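Long-range contacts in Non-reducing end alpha-L-arabinofuranosidase BoGH43B (Bacteroides ovatus, PDB 5JOZ), which cleaves terminal non-reducing alpha-L-arabinofuranosyl residues from the branches of xyloglucan, converting its S units into X units: residues W123-S128 against L139-Q144; S146-V151 against E161-V166; G341-K346 against I481-S486; A374-I379 against A496-F501. All coordinates share one frame; numbering follows the deposited sequence.

Overall arrangement
Contacts 1 and 2 belong to one four-stranded blade of the catalytic beta-propeller, contacts 3 and 4 to the C-terminal concanavalin A-like sandwich; the two pairs lie on opposite sides of the chain's centre. Contacts 1 and 2, centres about 10 Å apart, are joined through strands 135-141 and 146-152, with Ser-140 O 2.7 Å from Leu-148 N. Contact 1 carries Asp-126, which probably tunes and orients the proton donor, its side chain about 3 Å from that of Glu-176. Contacts 3 and 4, centres about 7 Å apart, share a calcium ion, and Arg-344 NE bridges to Asp-497 OD1 at 2.7 Å. The nearest atoms of contacts 1 and 3 are about 24 Å apart.

Contact 1 (W123-S128 against L139-Q144); sequences WYVDPS and LSPDNQ
Three groups gather round the carbonyl oxygen of Pro-141. A water donates to Pro-141 O at 2.9 Å and accepts from Val-125 N, bridging the two segments. Ser-140 OG, placed between its own backbone N and carbonyl carbon (chi1 78°), gives Pro-141 O a longer bond of 3.2 Å from above the carbonyl plane. The third neighbour is the ring of Tyr-124, whose CD1 lies 3.3 Å from Pro-141 O. On its other flank the ring sets CD2 against Ser-140 OG, and CE1 approaches Asp-142 CA at 3.7 Å, so one ring touches three successive residues. A serine in place of Tyr-124 would probably open a gap beside Pro-141 O and Asp-142 and leave Ser-140 OG without its aromatic neighbour.

Segment 123-128 leads into the first strand of a four-stranded blade in the five-bladed beta-propeller of family 43 hydrolases. Next along the chain, Val-125 CG1 packs on Pro-141 CG at 4.0 Å, the two side chains crossing at about a right angle. Asp-126, which probably tunes and orients Glu-176, the probable proton donor, sets its CB near Pro-141 CD, with OD2 accepting from Gly-177 N. Strand pairing starts at Ser-128 and Leu-139, an antiparallel hydrogen-bonded pair: Ser-128 N meets Leu-139 O at 2.7 Å, and Leu-139 N returns a nearly straight bond (170°) to Ser-128 O, while Ser-128 OG turns to His-179 ND1.

Contact 2 (S146-V151 against E161-V166); sequences SFLLGV and EALRKV
Val-151 and Glu-161 pack side by side, pointing the same way, at the tight end of this antiparallel pairing. Val-151 CG2 lies 3.4 Å from Glu-161 OE1, and the methylenes of the glutamate run along the valine. With CG anti to the carbonyl carbon (chi1 -49°) and the chain extended beyond it, Glu-161 carries OE1 to a salt bridge with Lys-135 NZ. Replacing Glu-161 by an alanine would probably leave Lys-135 without this charged mate and uncover one flank of Val-151. Val-151 N gives Glu-161 O a straight bond of 2.8 Å.

Between Leu-149 and Val-151 the register slips by one residue, a beta bulge. Gly-150, without a side chain, lets Leu-163 CD2 settle 4.0 Å from Gly-150 N. Beyond it Leu-149 and Arg-164 exchange backbone bonds, and Leu-149 CB packs on Val-166 CG1 at 3.6 Å.

The exposed residues of segment 161-166 pack less closely. On the Leu-149 and Val-151 face Arg-164 folds back, NH2 donating to an Ala-162 O lone pair, and makes a cation-pi contact with Trp-211. On the Leu-148 face Lys-165, extended until chi4 (83°), reaches Ser-146 OG with NZ at 2.7 Å. Strands 146-152 and 159-168 form a beta hairpin in a four-stranded propeller blade with edge strands 128-132 and 159-168; strand 146-152 also pairs with 135-141, and Phe-147 and Val-166 touch Ile-189 of the following blade.

Contact 3 (G341-K346 against I481-S486); sequences GSLRLK and IGMYAS. With CA (calcium ion), chain C.
Met-483 reaches across from strand 480-486 to meet Leu-343 and Leu-345, and can be followed atom by atom. Its CB lies 4.1 Å from Leu-345 CD2. CG, anti to the carbonyl carbon, carries the chain on to SD, which passes Leu-343 CD2 at 3.7 Å. A bend about the CG-SD bond (chi3 -72°) then brings the terminal methyl onto the same leucine branch: Met-483 CE is only 3.3 Å from Leu-343 CD2, tighter than ordinary van der Waals contact.

Leu-345 works differently, pressing one methyl against backbone. Its CD2 sits 3.5 Å from Tyr-484 N and also meets Ala-485 CB, while Leu-345 CG is 4.1 Å from that alanine methyl. Both leucines point toward the opposing strand, whereas the Tyr-484 side chain leaves in the other direction and stacks on Phe-352. The joint between the segments is thus apolar packing, with strand axes 8.2 Å apart and inclined at 38°, as expected where the two sheets of a beta-sandwich face each other.

At the start of segment 341-346, Gly-341 O binds the calcium ion at 2.3 Å, in a backbone conformation that would jam a side chain against the preceding carbonyl. Strand 343-345 runs between strands 334-335 and 496-505 in one sheet; strand 480-486 pairs in the other with strands 359-364 and 389-392, and Ile-361 and Phe-498 help enclose the leucines and methionine.

Contact 4 (A374-I379 against A496-F501); sequences AKVNFI and ADFDWF. With CA (calcium ion), chain C.
In the concanavalin A-like domain, strands 370-377 and 496-505 pair antiparallel beside a calcium site. Asp-499 holds the metal twice: Asp-499 O and Asp-499 OD1 each lie 2.4 Å from the calcium ion, which Gly-341, Asp-313 and two waters also bind. The second oxygen, Asp-499 OD2, uses its anti lone pair to receive Lys-375 NZ at 3.3 Å in a salt bridge, so lysine and metal divide the carboxylate between them. The lysine chain is extended, and its CB lies over one face of Trp-500, 3.8 Å from the centroid of the five-membered ring, a CH-pi contact. Arg-311 adds a cation-pi contact with the same indole.

Val-376 packs on the other side of the sheet. Its CG2, anti to the backbone N, sits over the centre of the Phe-498 ring in a second CH-pi contact, 3.7 Å from the ring centroid. Ala-374 CB meets the edge of that ring instead, CB to Phe-498 CD2 4.0 Å.

Regular pairing holds at Asn-377 and Asp-497, where Asn-377 N donates to Asp-497 O at 2.8 Å. Lys-375 and Trp-500 lie on one face, while that of Ala-374, Val-376, Phe-498 and Phe-501 turns toward Met-483 of the other sheet, as in a concanavalin A-like beta-sandwich.

Contact 1 (W123-S128 against L139-Q144)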
loop_
_atom_site.group_PDB
_atom_site.type_symbol
_atom_site.label_atom_id
_atom_site.label_comp_id
_atom_site.label_asym_id
_atom_site.label_seq_id
_atom_site.Cartn_x
_atom_site.Cartn_y
_atom_site.Cartn_z
ATOM N N TRP A 123 -6.892 20.543 3.230
ATOM C CA TRP A 123 -5.714 19.682 3.305
ATOM C C TRP A 123 -5.744 18.746 4.531
ATOM O O TRP A 123 -4.695 18.322 5.026
ATOM C CB TRP A 123 -4.464 20.566 3.308
ATOM C CG TRP A 123 -4.255 21.276 2.002
ATOM C CD1 TRP A 123 -4.805 22.464 1.619
ATOM C CD2 TRP A 123 -3.458 20.828 0.899
ATOM N NE1 TRP A 123 -4.394 22.790 0.350
ATOM C CE2 TRP A 123 -3.565 21.804 -0.117
ATOM C CE3 TRP A 123 -2.663 19.698 0.672
ATOM C CZ2 TRP A 123 -2.901 21.688 -1.347
ATOM C CZ3 TRP A 123 -2.003 19.580 -0.551
ATOM C CH2 TRP A 123 -2.127 20.570 -1.544
ATOM N N TYR A 124 -6.940 18.402 5.017
ATOM C CA TYR A 124 -7.034 17.542 6.197
ATOM C C TYR A 124 -6.624 16.105 5.856
ATOM O O TYR A 124 -6.951 15.583 4.786
ATOM C CB TYR A 124 -8.435 17.590 6.808
ATOM C CG TYR A 124 -8.830 18.963 7.348
ATOM C CD1 TYR A 124 -8.019 19.638 8.266
ATOM C CD2 TYR A 124 -10.020 19.576 6.958
ATOM C CE1 TYR A 124 -8.374 20.888 8.759
ATOM C CE2 TYR A 124 -10.384 20.829 7.452
ATOM C CZ TYR A 124 -9.563 21.476 8.352
ATOM O OH TYR A 124 -9.923 22.710 8.845
ATOM N N VAL A 125 -5.860 15.492 6.751
ATOM C CA VAL A 125 -5.474 14.091 6.621
ATOM C C VAL A 125 -6.655 13.227 7.053
ATOM O O VAL A 125 -7.494 13.670 7.845
ATOM C CB VAL A 125 -4.190 13.789 7.447
ATOM C CG1 VAL A 125 -4.472 13.686 8.950
ATOM C CG2 VAL A 125 -3.491 12.537 6.929
ATOM N N ASP A 126 -6.731 12.013 6.518
ATOM C CA ASP A 126 -7.722 11.024 6.929
ATOM C C ASP A 126 -9.174 11.502 6.824
ATOM O O ASP A 126 -9.954 11.345 7.760
ATOM C CB ASP A 126 -7.415 10.551 8.363
ATOM C CG ASP A 126 -6.046 9.900 8.488
ATOM O OD1 ASP A 126 -5.396 9.670 7.447
ATOM O OD2 ASP A 126 -5.632 9.605 9.632
ATOM N N PRO A 127 -9.548 12.081 5.675
ATOM C CA PRO A 127 -10.951 12.444 5.517
ATOM C C PRO A 127 -11.795 11.187 5.438
ATOM O O PRO A 127 -11.405 10.239 4.768
ATOM C CB PRO A 127 -10.970 13.177 4.171
ATOM C CG PRO A 127 -9.835 12.565 3.408
ATOM C CD PRO A 127 -8.777 12.307 4.440
ATOM N N SER A 128 -12.930 11.169 6.122
ATOM C CA SER A 128 -13.842 10.038 6.040
ATOM C C SER A 128 -15.214 10.510 5.652
ATOM O O SER A 128 -15.581 11.637 5.956
ATOM C CB SER A 128 -13.908 9.309 7.373
ATOM O OG SER A 128 -14.656 8.115 7.243
ATOM N N LEU A 139 -16.145 13.672 7.896
ATOM C CA LEU A 139 -15.480 13.751 9.174
ATOM C C LEU A 139 -13.972 13.757 8.903
ATOM O O LEU A 139 -13.479 12.957 8.102
ATOM C CB LEU A 139 -15.917 12.567 10.031
ATOM C CG LEU A 139 -15.305 12.381 11.423
ATOM C CD1 LEU A 139 -15.704 13.498 12.370
ATOM C CD2 LEU A 139 -15.716 11.035 11.996
ATOM N N SER A 140 -13.251 14.679 9.533
ATOM C CA SER A 140 -11.802 14.687 9.477
ATOM C C SER A 140 -11.223 15.244 10.766
ATOM O O SER A 140 -11.917 15.979 11.471
ATOM C CB SER A 140 -11.324 15.541 8.312
ATOM O OG SER A 140 -11.401 16.922 8.634
ATOM N N PRO A 141 -9.954 14.905 11.080
ATOM C CA PRO A 141 -9.223 15.637 12.106
ATOM C C PRO A 141 -8.788 16.989 11.583
ATOM O O PRO A 141 -8.748 17.180 10.371
ATOM C CB PRO A 141 -8.003 14.755 12.383
ATOM C CG PRO A 141 -7.785 13.998 11.128
ATOM C CD PRO A 141 -9.144 13.820 10.506
ATOM N N ASP A 142 -8.464 17.911 12.490
ATOM C CA ASP A 142 -8.082 19.280 12.115
ATOM C C ASP A 142 -6.590 19.602 12.309
ATOM O O ASP A 142 -6.200 20.769 12.241
ATOM C CB ASP A 142 -9.001 20.311 12.811
ATOM C CG ASP A 142 -8.624 20.594 14.270
ATOM O OD1 ASP A 142 -7.978 19.758 14.932
ATOM O OD2 ASP A 142 -8.995 21.683 14.759
ATOM N N ASN A 143 -5.768 18.574 12.537
ATOM C CA ASN A 143 -4.331 18.742 12.817
ATOM C C ASN A 143 -4.064 19.592 14.068
ATOM O O ASN A 143 -2.996 20.195 14.199
ATOM C CB ASN A 143 -3.599 19.327 11.593
ATOM N N GLN A 144 -5.049 19.640 14.967
ATOM C CA GLN A 144 -4.946 20.321 16.258
ATOM C C GLN A 144 -5.615 19.515 17.400
ATOM O O GLN A 144 -5.975 20.084 18.439
ATOM C CB GLN A 144 -5.579 21.717 16.152
HETATM O O HOH W 1 -6.004 16.788 9.461
#

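Contact 2 (S146-V151 against E161-V166)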
loop_
_atom_site.group_PDB
_atom_site.type_symbol
_atom_site.label_atom_id
_atom_site.label_comp_id
_atom_site.label_asym_id
_atom_site.label_seq_id
_atom_site.Cartn_x
_atom_site.Cartn_y
_atom_site.Cartn_z
ATOM N N SER A 146 -8.570 17.839 17.271
ATOM C CA SER A 146 -10.038 17.835 17.223
ATOM C C SER A 146 -10.584 17.154 15.974
ATOM O O SER A 146 -9.856 16.997 14.993
ATOM C CB SER A 146 -10.548 19.267 17.301
ATOM O OG SER A 146 -10.139 19.869 18.524
ATOM N N PHE A 147 -11.859 16.744 16.018
ATOM C CA PHE A 147 -12.535 16.147 14.849
ATOM C C PHE A 147 -13.632 17.074 14.331
ATOM O O PHE A 147 -14.401 17.607 15.124
ATOM C CB PHE A 147 -13.141 14.788 15.187
ATOM C CG PHE A 147 -12.131 13.766 15.602
ATOM C CD1 PHE A 147 -11.070 13.440 14.759
ATOM C CD2 PHE A 147 -12.236 13.120 16.826
ATOM C CE1 PHE A 147 -10.118 12.501 15.137
ATOM C CE2 PHE A 147 -11.289 12.173 17.212
ATOM C CZ PHE A 147 -10.229 11.865 16.365
ATOM N N LEU A 148 -13.697 17.241 13.008
ATOM C CA LEU A 148 -14.613 18.186 12.358
ATOM C C LEU A 148 -15.641 17.431 11.556
ATOM O O LEU A 148 -15.285 16.579 10.752
ATOM C CB LEU A 148 -13.849 19.109 11.415
ATOM C CG LEU A 148 -12.683 19.876 12.025
ATOM C CD1 LEU A 148 -11.971 20.679 10.945
ATOM C CD2 LEU A 148 -13.135 20.769 13.170
ATOM N N LEU A 149 -16.911 17.739 11.772
ATOM C CA LEU A 149 -17.998 17.137 11.013
ATOM C C LEU A 149 -18.653 18.198 10.124
ATOM O O LEU A 149 -18.744 19.363 10.509
ATOM C CB LEU A 149 -19.037 16.539 11.957
ATOM C CG LEU A 149 -20.072 15.609 11.319
ATOM C CD1 LEU A 149 -19.445 14.317 10.786
ATOM C CD2 LEU A 149 -21.156 15.294 12.341
ATOM N N GLY A 150 -19.108 17.770 8.949
ATOM C CA GLY A 150 -19.821 18.615 7.985
ATOM C C GLY A 150 -20.710 17.748 7.098
ATOM O O GLY A 150 -20.684 16.515 7.194
ATOM N N VAL A 151 -21.515 18.388 6.253
ATOM C CA VAL A 151 -22.391 17.684 5.314
ATOM C C VAL A 151 -22.059 18.199 3.931
ATOM O O VAL A 151 -21.705 19.362 3.761
ATOM C CB VAL A 151 -23.888 17.872 5.648
ATOM C CG1 VAL A 151 -24.772 17.015 4.739
ATOM C CG2 VAL A 151 -24.137 17.508 7.107
ATOM N N GLU A 161 -23.716 21.777 4.745
ATOM C CA GLU A 161 -23.550 22.174 6.157
ATOM C C GLU A 161 -22.046 22.212 6.414
ATOM O O GLU A 161 -21.354 21.216 6.200
ATOM C CB GLU A 161 -24.249 21.204 7.135
ATOM C CG GLU A 161 -25.701 20.863 6.779
ATOM C CD GLU A 161 -26.441 20.018 7.826
ATOM O OE1 GLU A 161 -27.178 19.090 7.407
ATOM O OE2 GLU A 161 -26.315 20.286 9.053
ATOM N N ALA A 162 -21.540 23.358 6.860
ATOM C CA ALA A 162 -20.098 23.564 6.975
ATOM C C ALA A 162 -19.473 22.789 8.120
ATOM O O ALA A 162 -20.143 22.426 9.087
ATOM C CB ALA A 162 -19.781 25.035 7.127
ATOM N N LEU A 163 -18.169 22.565 7.984
ATOM C CA LEU A 163 -17.362 21.917 8.997
ATOM C C LEU A 163 -17.457 22.632 10.329
ATOM O O LEU A 163 -17.365 23.853 10.371
ATOM C CB LEU A 163 -15.886 21.916 8.590
ATOM C CG LEU A 163 -15.456 21.146 7.350
ATOM C CD1 LEU A 163 -13.944 21.200 7.245
ATOM C CD2 LEU A 163 -15.942 19.709 7.395
ATOM N N ARG A 164 -17.622 21.867 11.407
ATOM C CA ARG A 164 -17.428 22.382 12.764
ATOM C C ARG A 164 -16.891 21.299 13.706
ATOM O O ARG A 164 -17.119 20.105 13.484
ATOM C CB ARG A 164 -18.736 22.957 13.303
ATOM C CG ARG A 164 -19.779 21.931 13.722
ATOM C CD ARG A 164 -21.186 22.510 13.633
ATOM N NE ARG A 164 -21.631 22.588 12.241
ATOM C CZ ARG A 164 -22.651 23.320 11.791
ATOM N NH1 ARG A 164 -23.382 24.079 12.614
ATOM N NH2 ARG A 164 -22.942 23.293 10.490
ATOM N N LYS A 165 -16.190 21.733 14.754
ATOM C CA LYS A 165 -15.702 20.835 15.808
ATOM C C LYS A 165 -16.883 20.170 16.538
ATOM O O LYS A 165 -17.802 20.857 17.015
ATOM C CB LYS A 165 -14.802 21.601 16.790
ATOM C CG LYS A 165 -14.251 20.809 17.979
ATOM C CD LYS A 165 -13.330 21.697 18.828
ATOM C CE LYS A 165 -13.129 21.202 20.260
ATOM N NZ LYS A 165 -12.082 20.146 20.389
ATOM N N VAL A 166 -16.859 18.837 16.577
ATOM C CA VAL A 166 -17.862 18.033 17.289
ATOM C C VAL A 166 -17.281 17.198 18.441
ATOM O O VAL A 166 -18.001 16.842 19.368
ATOM C CB VAL A 166 -18.636 17.091 16.329
ATOM C CG1 VAL A 166 -19.365 17.891 15.272
ATOM C CG2 VAL A 166 -17.720 16.052 15.670
#

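Contact 3 (G341-K346 against I481-S486)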
loop_
_atom_site.group_PDB
_atom_site.type_symbol
_atom_site.label_atom_id
_atom_site.label_comp_id
_atom_site.label_asym_id
_atom_site.label_seq_id
_atom_site.Cartn_x
_atom_site.Cartn_y
_atom_site.Cartn_z
ATOM N N GLY A 341 5.629 -10.455 -26.165
ATOM C CA GLY A 341 6.163 -11.520 -25.313
ATOM C C GLY A 341 7.198 -11.034 -24.323
ATOM O O GLY A 341 7.651 -11.809 -23.475
ATOM N N SER A 342 7.566 -9.757 -24.407
ATOM C CA SER A 342 8.493 -9.171 -23.455
ATOM C C SER A 342 7.954 -7.854 -22.924
ATOM O O SER A 342 7.250 -7.139 -23.644
ATOM C CB SER A 342 9.848 -8.930 -24.115
ATOM O OG SER A 342 10.539 -10.137 -24.295
ATOM N N LEU A 343 8.286 -7.531 -21.672
ATOM C CA LEU A 343 8.156 -6.151 -21.196
ATOM C C LEU A 343 9.438 -5.404 -21.550
ATOM O O LEU A 343 10.510 -5.726 -21.023
ATOM C CB LEU A 343 7.915 -6.083 -19.691
ATOM C CG LEU A 343 7.853 -4.660 -19.118
ATOM C CD1 LEU A 343 6.724 -3.803 -19.682
ATOM C CD2 LEU A 343 7.746 -4.766 -17.617
ATOM N N ARG A 344 9.317 -4.421 -22.441
ATOM C CA ARG A 344 10.440 -3.580 -22.849
ATOM C C ARG A 344 10.506 -2.349 -21.956
ATOM O O ARG A 344 9.568 -1.548 -21.923
ATOM C CB ARG A 344 10.278 -3.156 -24.302
ATOM C CG ARG A 344 11.377 -2.243 -24.820
ATOM C CD ARG A 344 11.543 -2.318 -26.331
ATOM N NE ARG A 344 12.163 -3.578 -26.760
ATOM C CZ ARG A 344 12.375 -3.928 -28.024
ATOM N NH1 ARG A 344 12.017 -3.131 -29.023
ATOM N NH2 ARG A 344 12.949 -5.092 -28.300
ATOM N N LEU A 345 11.620 -2.209 -21.246
ATOM C CA LEU A 345 11.880 -1.071 -20.365
ATOM C C LEU A 345 12.978 -0.211 -20.980
ATOM O O LEU A 345 14.071 -0.700 -21.270
ATOM C CB LEU A 345 12.289 -1.583 -18.977
ATOM C CG LEU A 345 11.944 -0.700 -17.782
ATOM C CD1 LEU A 345 10.450 -0.430 -17.705
ATOM C CD2 LEU A 345 12.446 -1.360 -16.510
ATOM N N LYS A 346 12.657 1.054 -21.237
ATOM C CA LYS A 346 13.614 2.025 -21.774
ATOM C C LYS A 346 14.100 2.937 -20.646
ATOM O O LYS A 346 13.367 3.805 -20.169
ATOM C CB LYS A 346 12.969 2.890 -22.849
ATOM C CG LYS A 346 12.508 2.164 -24.091
ATOM C CD LYS A 346 12.333 3.164 -25.228
ATOM C CE LYS A 346 12.071 2.491 -26.567
ATOM N NZ LYS A 346 10.681 1.982 -26.674
ATOM N N ILE A 481 9.775 -4.787 -4.940
ATOM C CA ILE A 481 10.793 -5.419 -5.776
ATOM C C ILE A 481 10.332 -5.193 -7.202
ATOM O O ILE A 481 9.170 -5.443 -7.516
ATOM C CB ILE A 481 10.972 -6.905 -5.419
ATOM C CG1 ILE A 481 11.411 -6.991 -3.946
ATOM C CG2 ILE A 481 11.988 -7.579 -6.338
ATOM C CD1 ILE A 481 11.886 -8.341 -3.473
ATOM N N GLY A 482 11.226 -4.682 -8.051
ATOM C CA GLY A 482 10.850 -4.297 -9.399
ATOM C C GLY A 482 11.934 -4.286 -10.456
ATOM O O GLY A 482 13.123 -4.232 -10.158
ATOM N N MET A 483 11.478 -4.314 -11.703
ATOM C CA MET A 483 12.326 -4.163 -12.889
ATOM C C MET A 483 12.697 -2.693 -13.018
ATOM O O MET A 483 11.905 -1.814 -12.667
ATOM C CB MET A 483 11.586 -4.638 -14.141
ATOM C CG MET A 483 11.222 -6.112 -14.084
ATOM S SD MET A 483 10.001 -6.646 -15.285
ATOM C CE MET A 483 8.519 -5.903 -14.614
ATOM N N TYR A 484 13.897 -2.436 -13.517
ATOM C CA TYR A 484 14.461 -1.088 -13.517
ATOM C C TYR A 484 15.437 -0.896 -14.673
ATOM O O TYR A 484 16.184 -1.814 -15.006
ATOM C CB TYR A 484 15.179 -0.844 -12.190
ATOM C CG TYR A 484 15.819 0.512 -12.041
ATOM C CD1 TYR A 484 15.039 1.659 -11.974
ATOM C CD2 TYR A 484 17.214 0.653 -11.932
ATOM C CE1 TYR A 484 15.613 2.911 -11.806
ATOM C CE2 TYR A 484 17.801 1.906 -11.766
ATOM C CZ TYR A 484 16.991 3.031 -11.705
ATOM O OH TYR A 484 17.528 4.288 -11.554
ATOM N N ALA A 485 15.409 0.301 -15.260
ATOM C CA ALA A 485 16.392 0.755 -16.229
ATOM C C ALA A 485 16.686 2.256 -16.042
ATOM O O ALA A 485 15.779 3.047 -15.850
ATOM C CB ALA A 485 15.876 0.500 -17.635
ATOM N N SER A 486 17.953 2.643 -16.122
ATOM C CA SER A 486 18.334 4.054 -16.070
ATOM C C SER A 486 19.694 4.284 -16.728
ATOM O O SER A 486 20.612 3.474 -16.571
ATOM C CB SER A 486 18.370 4.536 -14.616
ATOM O OG SER A 486 18.854 5.867 -14.511
HETATM CA CA CA C . 7.587 -13.806 -22.250
HETATM O O HOH W 2 7.798 -15.884 -21.067
HETATM O O HOH W 3 6.201 -14.902 -23.910
#

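Contact 4 (A374-I379 against A496-F501)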
loop_
_atom_site.group_PDB
_atom_site.type_symbol
_atom_site.label_atom_id
_atom_site.label_comp_id
_atom_site.label_asym_id
_atom_site.label_seq_id
_atom_site.Cartn_x
_atom_site.Cartn_y
_atom_site.Cartn_z
ATOM N N ALA A 374 13.929 -12.771 -12.925
ATOM C CA ALA A 374 13.544 -12.239 -14.216
ATOM C C ALA A 374 14.611 -12.552 -15.242
ATOM O O ALA A 374 15.793 -12.339 -14.990
ATOM C CB ALA A 374 13.346 -10.731 -14.118
ATOM N N LYS A 375 14.181 -13.032 -16.400
ATOM C CA LYS A 375 15.058 -13.208 -17.548
ATOM C C LYS A 375 15.041 -11.890 -18.327
ATOM O O LYS A 375 13.971 -11.421 -18.730
ATOM C CB LYS A 375 14.545 -14.359 -18.415
ATOM C CG LYS A 375 15.449 -14.825 -19.552
ATOM C CD LYS A 375 14.606 -15.420 -20.679
ATOM C CE LYS A 375 15.330 -16.480 -21.484
ATOM N NZ LYS A 375 14.476 -16.949 -22.619
ATOM N N VAL A 376 16.223 -11.315 -18.545
ATOM C CA VAL A 376 16.362 -10.009 -19.169
ATOM C C VAL A 376 17.432 -10.020 -20.268
ATOM O O VAL A 376 18.485 -10.663 -20.142
ATOM C CB VAL A 376 16.653 -8.913 -18.111
ATOM C CG1 VAL A 376 17.930 -9.202 -17.341
ATOM C CG2 VAL A 376 16.696 -7.519 -18.738
ATOM N N ASN A 377 17.124 -9.321 -21.351
ATOM C CA ASN A 377 18.056 -9.058 -22.429
ATOM C C ASN A 377 18.439 -7.581 -22.324
ATOM O O ASN A 377 17.579 -6.707 -22.479
ATOM C CB ASN A 377 17.404 -9.368 -23.791
ATOM C CG ASN A 377 18.398 -9.310 -24.956
ATOM O OD1 ASN A 377 19.581 -9.594 -24.803
ATOM N ND2 ASN A 377 17.910 -8.938 -26.124
ATOM N N PHE A 378 19.709 -7.296 -22.041
ATOM C CA PHE A 378 20.169 -5.907 -21.950
ATOM C C PHE A 378 21.633 -5.752 -22.308
ATOM O O PHE A 378 22.502 -6.262 -21.604
ATOM C CB PHE A 378 19.916 -5.313 -20.551
ATOM C CG PHE A 378 20.336 -3.869 -20.432
ATOM C CD1 PHE A 378 19.774 -2.899 -21.259
ATOM C CD2 PHE A 378 21.309 -3.473 -19.515
ATOM C CE1 PHE A 378 20.171 -1.565 -21.170
ATOM C CE2 PHE A 378 21.707 -2.144 -19.422
ATOM C CZ PHE A 378 21.136 -1.192 -20.243
ATOM N N ILE A 379 21.895 -5.025 -23.395
ATOM C CA ILE A 379 23.253 -4.705 -23.825
ATOM C C ILE A 379 23.535 -3.243 -23.485
ATOM O O ILE A 379 22.998 -2.349 -24.143
ATOM C CB ILE A 379 23.439 -4.922 -25.350
ATOM C CG1 ILE A 379 23.063 -6.354 -25.752
ATOM C CG2 ILE A 379 24.869 -4.579 -25.770
ATOM C CD1 ILE A 379 23.872 -7.450 -25.070
ATOM N N ALA A 496 15.887 -2.583 -22.335
ATOM C CA ALA A 496 16.031 -3.793 -21.534
ATOM C C ALA A 496 14.733 -4.590 -21.669
ATOM O O ALA A 496 13.676 -4.097 -21.298
ATOM C CB ALA A 496 16.296 -3.437 -20.087
ATOM N N ASP A 497 14.821 -5.796 -22.220
ATOM C CA ASP A 497 13.656 -6.628 -22.501
ATOM C C ASP A 497 13.555 -7.743 -21.476
ATOM O O ASP A 497 14.448 -8.580 -21.368
ATOM C CB ASP A 497 13.764 -7.239 -23.899
ATOM C CG ASP A 497 13.614 -6.202 -25.013
ATOM O OD1 ASP A 497 13.181 -5.056 -24.761
ATOM O OD2 ASP A 497 13.908 -6.535 -26.170
ATOM N N PHE A 498 12.463 -7.739 -20.722
ATOM C CA PHE A 498 12.201 -8.750 -19.704
ATOM C C PHE A 498 11.218 -9.751 -20.276
ATOM O O PHE A 498 10.054 -9.426 -20.479
ATOM C CB PHE A 498 11.629 -8.099 -18.445
ATOM C CG PHE A 498 12.603 -7.194 -17.753
ATOM C CD1 PHE A 498 12.808 -5.904 -18.207
ATOM C CD2 PHE A 498 13.345 -7.645 -16.682
ATOM C CE1 PHE A 498 13.717 -5.073 -17.582
ATOM C CE2 PHE A 498 14.258 -6.815 -16.045
ATOM C CZ PHE A 498 14.441 -5.530 -16.488
ATOM N N ASP A 499 11.701 -10.957 -20.541
ATOM C CA ASP A 499 10.890 -12.021 -21.120
ATOM C C ASP A 499 9.861 -12.521 -20.098
ATOM O O ASP A 499 8.704 -12.764 -20.437
ATOM C CB ASP A 499 11.796 -13.176 -21.570
ATOM C CG ASP A 499 11.099 -14.157 -22.493
ATOM O OD1 ASP A 499 9.918 -13.949 -22.853
ATOM O OD2 ASP A 499 11.751 -15.152 -22.867
ATOM N N TRP A 500 10.286 -12.686 -18.856
ATOM C CA TRP A 500 9.364 -13.060 -17.796
ATOM C C TRP A 500 9.855 -12.601 -16.437
ATOM O O TRP A 500 10.981 -12.126 -16.316
ATOM C CB TRP A 500 9.097 -14.570 -17.812
ATOM C CG TRP A 500 10.311 -15.466 -17.913
ATOM C CD1 TRP A 500 10.751 -16.120 -19.028
ATOM C CD2 TRP A 500 11.206 -15.829 -16.858
ATOM N NE1 TRP A 500 11.866 -16.857 -18.738
ATOM C CE2 TRP A 500 12.163 -16.709 -17.410
ATOM C CE3 TRP A 500 11.283 -15.517 -15.495
ATOM C CZ2 TRP A 500 13.199 -17.270 -16.647
ATOM C CZ3 TRP A 500 12.320 -16.064 -14.736
ATOM C CH2 TRP A 500 13.271 -16.921 -15.321
ATOM N N PHE A 501 8.976 -12.723 -15.443
ATOM C CA PHE A 501 9.235 -12.330 -14.058
ATOM C C PHE A 501 8.478 -13.300 -13.150
ATOM O O PHE A 501 7.245 -13.351 -13.204
ATOM C CB PHE A 501 8.753 -10.894 -13.814
ATOM C CG PHE A 501 9.200 -10.304 -12.501
ATOM C CD1 PHE A 501 8.597 -10.679 -11.296
ATOM C CD2 PHE A 501 10.209 -9.341 -12.466
ATOM C CE1 PHE A 501 9.005 -10.124 -10.094
ATOM C CE2 PHE A 501 10.620 -8.784 -11.264
ATOM C CZ PHE A 501 10.024 -9.174 -10.077
HETATM CA CA CA C . 7.587 -13.806 -22.250
HETATM O O HOH W 2 7.798 -15.884 -21.067
HETATM O O HOH W 3 6.201 -14.902 -23.910
#